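Local coordinates for glycosylation Associate Protein 3 (Streptococcus agalactiae serotype V, PDB 6OYC) that probably acts with its partners Gap1 and Gap2 in the glycosylation and accessory Sec-dependent secretion of streptococcal surface glycoproteins, perhaps as a carbohydrate-binding subunit, at residues C[5-13]-C[41-49]. Numbering follows the deposited sequence.
Sequences SYIYWDDFS and TNLYTWSSQ
Two beta-sheets of the N-terminal beta-sandwich, a fold fitting the galactose-binding-like clan of this family, meet where Trp46, on edge strand 41-47, reaches the chain that leaves strand 4-7 and crosses between them. The Trp46 indole sends NE1 to Tyr8 O at 2.7 Å in a nearly straight bond (160° at the hydrogen). The carbonyl oxygen lies close to the plane of the indole, but the N-H arrives from above the carbonyl plane. Ile7 CG2 lies over one indole face, modelled too close for its exact distance to be trusted; across the other lies Tyr44 CD2 from the same strand.

Trp9 and Tyr44 overlap obliquely, their planes 32° apart, with Trp9 CD1 3.5 Å from Tyr44 CD1. With CG anti to the backbone N (chi1 -180°), the end of the Trp9 indole swings nearer to strand 41-47, and the two side chains run past each other in opposite directions, with Tyr44 CB over the five-membered ring of Trp9 and Trp9 CH2 3.9 Å from Leu43 CB. Phe25 meets Trp9 edge-to-face. Asp10 CB touches Tyr44 OH at 3.3 Å.

Aromatic side chains thus provide most of the buried surface, whereas one directional N-H satisfies the Tyr8 carbonyl and helps set the rotation of Trp46.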
ATOM      1  N   SER C   5       4.134   9.080  -3.369  1.00 35.78           N
ATOM      2  CA  SER C   5       2.799   9.055  -2.800  1.00 35.16           C
ATOM      3  C   SER C   5       1.922   8.072  -3.562  1.00 38.02           C
ATOM      4  O   SER C   5       1.888   8.080  -4.799  1.00 35.16           O
ATOM      5  CB  SER C   5       2.183  10.447  -2.824  1.00 33.17           C
ATOM      6  OG  SER C   5       2.978  11.329  -2.064  1.00 36.00           O
ATOM      7  N   TYR C   6       1.219   7.228  -2.821  1.00 38.75           N
ATOM      8  CA  TYR C   6       0.193   6.380  -3.396  1.00 37.05           C
ATOM      9  C   TYR C   6      -1.144   7.023  -3.075  1.00 37.76           C
ATOM     10  O   TYR C   6      -1.403   7.401  -1.930  1.00 39.03           O
ATOM     11  CB  TYR C   6       0.277   4.949  -2.869  1.00 40.46           C
ATOM     12  CG  TYR C   6       1.484   4.163  -3.383  1.00 39.76           C
ATOM     13  CD1 TYR C   6       2.737   4.306  -2.791  1.00 39.00           C
ATOM     14  CD2 TYR C   6       1.363   3.261  -4.451  1.00 39.35           C
ATOM     15  CE1 TYR C   6       3.852   3.570  -3.258  1.00 40.58           C
ATOM     16  CE2 TYR C   6       2.465   2.526  -4.922  1.00 38.62           C
ATOM     17  CZ  TYR C   6       3.701   2.683  -4.319  1.00 41.30           C
ATOM     18  OH  TYR C   6       4.792   1.973  -4.777  1.00 47.90           O
ATOM     19  N   ILE C   7      -1.978   7.165  -4.096  1.00 36.55           N
ATOM     20  CA  ILE C   7      -3.122   8.052  -4.067  1.00 37.62           C
ATOM     21  C   ILE C   7      -4.356   7.243  -4.444  1.00 38.71           C
ATOM     22  O   ILE C   7      -4.392   6.618  -5.512  1.00 38.06           O
ATOM     23  CB  ILE C   7      -2.898   9.238  -5.026  1.00 39.32           C
ATOM     24  CG1 ILE C   7      -1.846  10.186  -4.456  1.00 39.84           C
ATOM     25  CG2 ILE C   7      -4.131   9.981  -5.267  1.00 38.61           C
ATOM     26  CD1 ILE C   7      -0.999  10.865  -5.564  1.00 42.24           C
ATOM     27  N   TYR C   8      -5.366   7.267  -3.574  1.00 34.57           N
ATOM     28  CA  TYR C   8      -6.495   6.354  -3.629  1.00 38.23           C
ATOM     29  C   TYR C   8      -7.804   7.109  -3.825  1.00 39.29           C
ATOM     30  O   TYR C   8      -7.953   8.261  -3.397  1.00 38.50           O
ATOM     31  CB  TYR C   8      -6.559   5.514  -2.341  1.00 36.51           C
ATOM     32  CG  TYR C   8      -5.350   4.629  -2.169  1.00 34.57           C
ATOM     33  CD1 TYR C   8      -5.309   3.361  -2.729  1.00 37.78           C
ATOM     34  CD2 TYR C   8      -4.239   5.069  -1.466  1.00 34.76           C
ATOM     35  CE1 TYR C   8      -4.191   2.548  -2.585  1.00 37.64           C
ATOM     36  CE2 TYR C   8      -3.129   4.272  -1.315  1.00 34.13           C
ATOM     37  CZ  TYR C   8      -3.104   3.016  -1.875  1.00 37.89           C
ATOM     38  OH  TYR C   8      -1.981   2.224  -1.719  1.00 46.44           O
ATOM     39  N   TRP C   9      -8.758   6.444  -4.472  1.00 39.03           N
ATOM     40  CA  TRP C   9     -10.078   7.025  -4.711  1.00 39.43           C
ATOM     41  C   TRP C   9     -10.924   6.898  -3.446  1.00 43.35           C
ATOM     42  O   TRP C   9     -11.219   5.786  -2.994  1.00 44.97           O
ATOM     43  CB  TRP C   9     -10.743   6.336  -5.904  1.00 37.94           C
ATOM     44  CG  TRP C   9     -12.113   6.821  -6.286  1.00 40.24           C
ATOM     45  CD1 TRP C   9     -12.944   7.632  -5.557  1.00 42.66           C
ATOM     46  CD2 TRP C   9     -12.821   6.517  -7.492  1.00 36.75           C
ATOM     47  NE1 TRP C   9     -14.115   7.843  -6.234  1.00 38.22           N
ATOM     48  CE2 TRP C   9     -14.063   7.179  -7.428  1.00 36.29           C
ATOM     49  CE3 TRP C   9     -12.524   5.750  -8.622  1.00 39.21           C
ATOM     50  CZ2 TRP C   9     -15.011   7.095  -8.445  1.00 39.17           C
ATOM     51  CZ3 TRP C   9     -13.471   5.668  -9.634  1.00 37.93           C
ATOM     52  CH2 TRP C   9     -14.701   6.335  -9.533  1.00 42.18           C
ATOM     53  N   ASP C  10     -11.306   8.039  -2.879  1.00 48.08           N
ATOM     54  CA  ASP C  10     -12.187   8.105  -1.723  1.00 50.08           C
ATOM     55  C   ASP C  10     -13.633   8.388  -2.150  1.00 48.42           C
ATOM     56  O   ASP C  10     -13.881   9.048  -3.160  1.00 51.38           O
ATOM     57  CB  ASP C  10     -11.690   9.179  -0.767  1.00 45.46           C
ATOM     58  CG  ASP C  10     -12.119   8.931   0.626  1.00 50.41           C
ATOM     59  OD1 ASP C  10     -13.254   9.318   0.966  1.00 50.08           O
ATOM     60  OD2 ASP C  10     -11.327   8.336   1.382  1.00 56.75           O
ATOM     61  N   ASP C  11     -14.597   7.887  -1.376  1.00 48.50           N
ATOM     62  CA  ASP C  11     -15.993   8.017  -1.799  1.00 48.19           C
ATOM     63  C   ASP C  11     -16.638   9.333  -1.393  1.00 51.55           C
ATOM     64  O   ASP C  11     -17.790   9.584  -1.795  1.00 49.66           O
ATOM     65  CB  ASP C  11     -16.844   6.876  -1.245  1.00 48.23           C
ATOM     66  CG  ASP C  11     -16.590   6.624   0.205  1.00 50.62           C
ATOM     67  OD1 ASP C  11     -15.553   7.118   0.706  1.00 56.88           O
ATOM     68  OD2 ASP C  11     -17.435   5.949   0.836  1.00 44.91           O
ATOM     69  N   PHE C  12     -15.935  10.179  -0.644  1.00 41.19           N
ATOM     70  CA  PHE C  12     -16.481  11.456  -0.199  1.00 45.97           C
ATOM     71  C   PHE C  12     -16.261  12.593  -1.208  1.00 46.72           C
ATOM     72  O   PHE C  12     -15.177  12.733  -1.784  1.00 49.46           O
ATOM     73  CB  PHE C  12     -15.861  11.830   1.148  1.00 44.00           C
ATOM     74  CG  PHE C  12     -16.058  13.251   1.509  1.00 42.22           C
ATOM     75  CD1 PHE C  12     -17.315  13.714   1.842  1.00 35.85           C
ATOM     76  CD2 PHE C  12     -14.994  14.139   1.471  1.00 36.83           C
ATOM     77  CE1 PHE C  12     -17.503  15.029   2.147  1.00 39.13           C
ATOM     78  CE2 PHE C  12     -15.177  15.456   1.787  1.00 33.23           C
ATOM     79  CZ  PHE C  12     -16.433  15.909   2.124  1.00 36.54           C
ATOM     80  N   SER C  13     -17.307  13.407  -1.406  1.00 42.22           N
ATOM     81  CA  SER C  13     -17.291  14.659  -2.168  1.00 46.92           C
ATOM     82  C   SER C  13     -18.503  15.488  -1.754  1.00 52.56           C
ATOM     83  O   SER C  13     -19.570  14.931  -1.480  1.00 49.66           O
ATOM     84  CB  SER C  13     -17.361  14.454  -3.690  1.00 41.23           C
ATOM     85  OG  SER C  13     -16.663  13.301  -4.102  1.00 60.71           O
ATOM     86  N   THR C  41     -16.994  12.302 -17.768  1.00 60.14           N
ATOM     87  CA  THR C  41     -17.337  12.545 -16.379  1.00 56.90           C
ATOM     88  C   THR C  41     -16.056  12.716 -15.581  1.00 59.09           C
ATOM     89  O   THR C  41     -15.106  11.934 -15.735  1.00 54.63           O
ATOM     90  CB  THR C  41     -18.154  11.392 -15.797  1.00 59.90           C
ATOM     91  OG1 THR C  41     -19.161  10.989 -16.735  1.00 66.33           O
ATOM     92  CG2 THR C  41     -18.806  11.811 -14.465  1.00 57.97           C
ATOM     93  N   ASN C  42     -16.024  13.747 -14.749  1.00 56.50           N
ATOM     94  CA  ASN C  42     -14.973  13.887 -13.752  1.00 49.63           C
ATOM     95  C   ASN C  42     -15.374  12.966 -12.609  1.00 46.80           C
ATOM     96  O   ASN C  42     -16.282  13.281 -11.842  1.00 47.53           O
ATOM     97  CB  ASN C  42     -14.840  15.340 -13.312  1.00 47.53           C
ATOM     98  CG  ASN C  42     -13.578  15.598 -12.514  1.00 50.00           C
ATOM     99  OD1 ASN C  42     -12.650  16.256 -12.982  1.00 47.91           O
ATOM    100  ND2 ASN C  42     -13.541  15.079 -11.296  1.00 52.46           N
ATOM    101  N   LEU C  43     -14.732  11.793 -12.523  1.00 45.95           N
ATOM    102  CA  LEU C  43     -15.149  10.786 -11.550  1.00 39.92           C
ATOM    103  C   LEU C  43     -14.636  11.093 -10.158  1.00 41.85           C
ATOM    104  O   LEU C  43     -15.276  10.715  -9.169  1.00 38.25           O
ATOM    105  CB  LEU C  43     -14.651   9.397 -11.950  1.00 39.86           C
ATOM    106  CG  LEU C  43     -15.086   8.848 -13.303  1.00 48.10           C
ATOM    107  CD1 LEU C  43     -14.083   7.811 -13.773  1.00 48.82           C
ATOM    108  CD2 LEU C  43     -16.498   8.252 -13.223  1.00 48.51           C
ATOM    109  N   TYR C  44     -13.482  11.754 -10.067  1.00 37.52           N
ATOM    110  CA  TYR C  44     -12.866  12.011  -8.780  1.00 37.91           C
ATOM    111  C   TYR C  44     -11.729  13.001  -8.968  1.00 37.07           C
ATOM    112  O   TYR C  44     -11.015  12.946  -9.974  1.00 34.31           O
ATOM    113  CB  TYR C  44     -12.352  10.707  -8.141  1.00 36.57           C
ATOM    114  CG  TYR C  44     -11.966  10.937  -6.714  1.00 39.35           C
ATOM    115  CD1 TYR C  44     -12.938  11.080  -5.730  1.00 39.75           C
ATOM    116  CD2 TYR C  44     -10.630  11.089  -6.351  1.00 37.29           C
ATOM    117  CE1 TYR C  44     -12.591  11.340  -4.421  1.00 42.95           C
ATOM    118  CE2 TYR C  44     -10.271  11.333  -5.034  1.00 39.49           C
ATOM    119  CZ  TYR C  44     -11.258  11.454  -4.071  1.00 42.22           C
ATOM    120  OH  TYR C  44     -10.920  11.719  -2.766  1.00 45.69           O
ATOM    121  N   THR C  45     -11.551  13.885  -7.989  1.00 36.69           N
ATOM    122  CA  THR C  45     -10.477  14.871  -8.021  1.00 35.83           C
ATOM    123  C   THR C  45      -9.751  14.897  -6.682  1.00 34.13           C
ATOM    124  O   THR C  45     -10.381  15.053  -5.630  1.00 33.79           O
ATOM    125  CB  THR C  45     -11.009  16.272  -8.362  1.00 31.68           C
ATOM    126  OG1 THR C  45     -11.460  16.285  -9.719  1.00 35.79           O
ATOM    127  CG2 THR C  45      -9.896  17.324  -8.227  1.00 30.49           C
ATOM    128  N   TRP C  46      -8.431  14.746  -6.740  1.00 33.46           N
ATOM    129  CA  TRP C  46      -7.514  14.933  -5.626  1.00 30.52           C
ATOM    130  C   TRP C  46      -6.941  16.348  -5.651  1.00 29.91           C
ATOM    131  O   TRP C  46      -6.799  16.960  -6.712  1.00 31.35           O
ATOM    132  CB  TRP C  46      -6.360  13.934  -5.706  1.00 31.24           C
ATOM    133  CG  TRP C  46      -6.738  12.494  -5.639  1.00 35.79           C
ATOM    134  CD1 TRP C  46      -6.780  11.715  -4.522  1.00 36.44           C
ATOM    135  CD2 TRP C  46      -7.079  11.637  -6.741  1.00 33.84           C
ATOM    136  NE1 TRP C  46      -7.143  10.430  -4.851  1.00 37.80           N
ATOM    137  CE2 TRP C  46      -7.323  10.351  -6.207  1.00 38.18           C
ATOM    138  CE3 TRP C  46      -7.212  11.833  -8.119  1.00 31.12           C
ATOM    139  CZ2 TRP C  46      -7.698   9.264  -7.006  1.00 35.12           C
ATOM    140  CZ3 TRP C  46      -7.574  10.749  -8.913  1.00 34.76           C
ATOM    141  CH2 TRP C  46      -7.815   9.484  -8.354  1.00 33.87           C
ATOM    142  N   SER C  47      -6.557  16.855  -4.479  1.00 27.87           N
ATOM    143  CA  SER C  47      -6.113  18.242  -4.413  1.00 30.28           C
ATOM    144  C   SER C  47      -4.893  18.401  -3.509  1.00 28.56           C
ATOM    145  O   SER C  47      -4.753  17.710  -2.494  1.00 30.63           O
ATOM    146  CB  SER C  47      -7.247  19.167  -3.924  1.00 27.45           C
ATOM    147  OG  SER C  47      -6.757  20.495  -3.846  1.00 37.46           O
ATOM    148  N   SER C  48      -4.025  19.346  -3.880  1.00 25.69           N
ATOM    149  CA  SER C  48      -2.815  19.662  -3.128  1.00 27.71           C
ATOM    150  C   SER C  48      -3.039  20.693  -2.023  1.00 28.16           C
ATOM    151  O   SER C  48      -2.097  20.989  -1.274  1.00 28.17           O
ATOM    152  CB  SER C  48      -1.699  20.150  -4.080  1.00 25.18           C
ATOM    153  OG  SER C  48      -1.715  21.550  -4.321  1.00 23.66           O
ATOM    154  N   GLN C  49      -4.241  21.250  -1.906  1.00 29.93           N
ATOM    155  CA  GLN C  49      -4.528  22.274  -0.910  1.00 28.81           C
ATOM    156  C   GLN C  49      -6.027  22.324  -0.665  1.00 27.74           C
ATOM    157  O   GLN C  49      -6.810  22.198  -1.606  1.00 31.02           O
ATOM    158  CB  GLN C  49      -4.036  23.645  -1.367  1.00 28.95           C
ATOM    159  CG  GLN C  49      -4.312  24.752  -0.373  1.00 23.91           C
ATOM    160  CD  GLN C  49      -3.319  25.890  -0.509  1.00 33.15           C
ATOM    161  OE1 GLN C  49      -2.129  25.696  -0.876  1.00 29.50           O
ATOM    162  NE2 GLN C  49      -3.800  27.094  -0.244  1.00 32.89           N
TER